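PDB 4DF3: fibrillarin-like rRNA/tRNA 2'-O-methyltransferase from Aeropyrum pernix, which probably transfers a methyl group from S-adenosylmethionine to ribose 2'-hydroxyls of rRNA and tRNA, at sites chosen by a guide RNA. Local coordinates for residues D134-E139 with A161-R166. The protein carries 2 engineered substitutions. Numbering follows the deposited sequence.
Sequences DARFPE and AAIVVR. With SAM (S-adenosylmethionine), chain C.
The guanidinium of R166, on helix 160-171, reaches over to the adenine-binding turn and hydrogen-bonds to the backbone carbonyl of R136, NH1 to O at 2.8 Å. The donor lies in the carbonyl plane on a lone pair, although the bond bends to 138° at the hydrogen. With CG anti to the backbone N (chi1 -166°), the R166 chain first passes P138 at about a right angle, its CG 3.6 Å from the proline CG. One helical turn back, I163 sends CG2 against A135 CB (3.7 Å) and CD1 against R136 CG.

The loop met by these side chains opens with a type I turn from D134 to F137, after strand 128-132 of the Rossmann-like methyltransferase fold. Here A135 N donates to N1 of S-adenosylmethionine almost straight, at 175°, while D134 OD1 accepts from the adenine N6 at 2.9 Å. The same OD1 takes the backbone N of R136, closing an Asx turn, and R136 grips the carboxylate side-on, NE to OD1 and NH2 to OD2 (2.7 Å). Replacing D134 by an alanine is likely to leave the adenine amino group without this acceptor and the R136 guanidinium without its anionic mate. N167 of the same helix also hydrogen-bonds A135 O. Pairing one acceptor with the N6 amino group and one N-H with N1 is consistent with recognition of adenine by its N1/N6 edge, and the salt bridge with R136 is likely to keep D134 ionised and turned toward the base.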
loop_
_atom_site.group_PDB
_atom_site.type_symbol
_atom_site.label_atom_id
_atom_site.label_comp_id
_atom_site.label_asym_id
_atom_site.label_seq_id
_atom_site.Cartn_x
_atom_site.Cartn_y
_atom_site.Cartn_z
ATOM N N ASP A 134 9.317 -4.659 15.417
ATOM C CA ASP A 134 8.280 -3.816 15.837
ATOM C C ASP A 134 8.550 -2.434 15.247
ATOM O O ASP A 134 9.598 -1.828 15.516
ATOM C CB ASP A 134 8.253 -3.819 17.365
ATOM C CG ASP A 134 7.110 -3.084 17.946
ATOM O OD1 ASP A 134 6.766 -2.001 17.428
ATOM O OD2 ASP A 134 6.578 -3.540 19.000
ATOM N N ALA A 135 7.571 -1.911 14.500
ATOM C CA ALA A 135 7.711 -0.596 13.850
ATOM C C ALA A 135 7.907 0.538 14.871
ATOM O O ALA A 135 8.340 1.618 14.521
ATOM C CB ALA A 135 6.414 -0.363 12.989
ATOM N N ARG A 136 7.652 0.307 16.167
ATOM C CA ARG A 136 7.884 1.381 17.151
ATOM C C ARG A 136 9.362 1.640 17.379
ATOM O O ARG A 136 9.692 2.704 17.925
ATOM C CB ARG A 136 7.217 1.070 18.505
ATOM C CG ARG A 136 5.687 1.155 18.376
ATOM C CD ARG A 136 4.905 0.674 19.653
ATOM N NE ARG A 136 5.183 -0.729 19.924
ATOM C CZ ARG A 136 4.953 -1.370 21.072
ATOM N NH1 ARG A 136 4.402 -0.735 22.119
ATOM N NH2 ARG A 136 5.267 -2.653 21.154
ATOM N N PHE A 137 10.204 0.664 17.011
ATOM C CA PHE A 137 11.660 0.720 17.358
ATOM C C PHE A 137 12.510 0.677 16.087
ATOM O O PHE A 137 13.216 -0.294 15.829
ATOM C CB PHE A 137 12.045 -0.411 18.362
ATOM C CG PHE A 137 11.064 -0.584 19.485
ATOM C CD1 PHE A 137 10.857 0.421 20.437
ATOM C CD2 PHE A 137 10.346 -1.752 19.620
ATOM C CE1 PHE A 137 9.913 0.257 21.498
ATOM C CE2 PHE A 137 9.391 -1.906 20.664
ATOM C CZ PHE A 137 9.213 -0.914 21.624
ATOM N N PRO A 138 12.433 1.722 15.257
ATOM C CA PRO A 138 13.125 1.615 13.955
ATOM C C PRO A 138 14.669 1.594 14.111
ATOM O O PRO A 138 15.411 1.196 13.216
ATOM C CB PRO A 138 12.678 2.889 13.237
ATOM C CG PRO A 138 12.237 3.839 14.431
ATOM C CD PRO A 138 11.584 2.936 15.365
ATOM N N GLU A 139 15.147 2.034 15.273
ATOM C CA GLU A 139 16.606 1.940 15.501
ATOM C C GLU A 139 17.119 0.488 15.417
ATOM O O GLU A 139 18.243 0.253 14.928
ATOM C CB GLU A 139 17.003 2.643 16.813
ATOM C CG GLU A 139 18.517 2.377 17.218
ATOM C CD GLU A 139 18.735 1.135 18.062
ATOM O OE1 GLU A 139 17.754 0.487 18.519
ATOM O OE2 GLU A 139 19.912 0.791 18.333
ATOM N N ALA A 161 0.584 7.710 14.018
ATOM C CA ALA A 161 1.266 8.840 13.431
ATOM C C ALA A 161 2.658 9.032 14.064
ATOM O O ALA A 161 3.595 9.334 13.342
ATOM C CB ALA A 161 0.444 10.110 13.473
ATOM N N ALA A 162 2.772 8.856 15.384
ATOM C CA ALA A 162 4.095 8.907 16.067
ATOM C C ALA A 162 5.047 7.844 15.536
ATOM O O ALA A 162 6.219 8.137 15.362
ATOM C CB ALA A 162 3.923 8.754 17.619
ATOM N N ILE A 163 4.526 6.650 15.255
ATOM C CA ILE A 163 5.370 5.556 14.694
ATOM C C ILE A 163 5.830 5.988 13.300
ATOM O O ILE A 163 7.029 5.813 12.921
ATOM C CB ILE A 163 4.581 4.242 14.604
ATOM C CG1 ILE A 163 4.184 3.801 16.017
ATOM C CG2 ILE A 163 5.358 3.136 13.752
ATOM C CD1 ILE A 163 3.281 2.599 16.020
ATOM N N VAL A 164 4.862 6.504 12.515
ATOM C CA VAL A 164 5.214 7.040 11.177
ATOM C C VAL A 164 6.294 8.093 11.224
ATOM O O VAL A 164 7.281 8.002 10.429
ATOM C CB VAL A 164 3.986 7.549 10.426
ATOM C CG1 VAL A 164 4.354 8.369 9.152
ATOM C CG2 VAL A 164 3.056 6.298 10.075
ATOM N N VAL A 165 6.122 9.102 12.111
ATOM C CA VAL A 165 7.107 10.203 12.137
ATOM C C VAL A 165 8.501 9.694 12.473
ATOM O O VAL A 165 9.508 10.132 11.900
ATOM C CB VAL A 165 6.595 11.313 13.085
ATOM C CG1 VAL A 165 7.684 12.283 13.453
ATOM C CG2 VAL A 165 5.389 12.022 12.388
ATOM N N ARG A 166 8.558 8.773 13.438
ATOM C CA ARG A 166 9.838 8.204 13.914
ATOM C C ARG A 166 10.554 7.466 12.800
ATOM O O ARG A 166 11.770 7.654 12.557
ATOM C CB ARG A 166 9.539 7.240 15.045
ATOM C CG ARG A 166 10.793 6.828 15.865
ATOM C CD ARG A 166 10.363 5.996 17.020
ATOM N NE ARG A 166 9.413 6.726 17.886
ATOM C CZ ARG A 166 8.315 6.191 18.401
ATOM N NH1 ARG A 166 8.014 4.913 18.211
ATOM N NH2 ARG A 166 7.523 6.942 19.166
HETATM N N SAM C . -1.074 -3.695 5.164
HETATM C CA SAM C . -1.694 -5.049 5.087
HETATM C C SAM C . -2.383 -5.147 3.723
HETATM O O SAM C . -2.875 -4.135 3.180
HETATM O OXT SAM C . -2.447 -6.233 3.156
HETATM C CB SAM C . -2.756 -5.295 6.213
HETATM C CG SAM C . -2.061 -4.948 7.519
HETATM S SD SAM C . -2.806 -5.629 9.027
HETATM C CE SAM C . -4.107 -4.369 9.050
HETATM C "C5'" SAM C . -1.703 -4.939 10.314
HETATM C "C4'" SAM C . -0.443 -5.775 10.557
HETATM O "O4'" SAM C . 0.559 -5.065 11.282
HETATM C "C3'" SAM C . -0.620 -7.070 11.337
HETATM O "O3'" SAM C . -0.132 -8.098 10.468
HETATM C "C2'" SAM C . 0.126 -6.893 12.669
HETATM O "O2'" SAM C . 0.744 -8.084 13.102
HETATM C "C1'" SAM C . 1.182 -5.856 12.310
HETATM N N9 SAM C . 1.540 -4.926 13.399
HETATM C C8 SAM C . 0.751 -4.347 14.400
HETATM N N7 SAM C . 1.567 -3.540 15.183
HETATM C C5 SAM C . 2.821 -3.606 14.712
HETATM C C6 SAM C . 3.994 -2.983 15.104
HETATM N N6 SAM C . 4.103 -2.122 16.188
HETATM N N1 SAM C . 5.065 -3.317 14.286
HETATM C C2 SAM C . 5.114 -4.160 13.191
HETATM N N3 SAM C . 3.924 -4.761 12.819
HETATM C C4 SAM C . 2.840 -4.492 13.594
#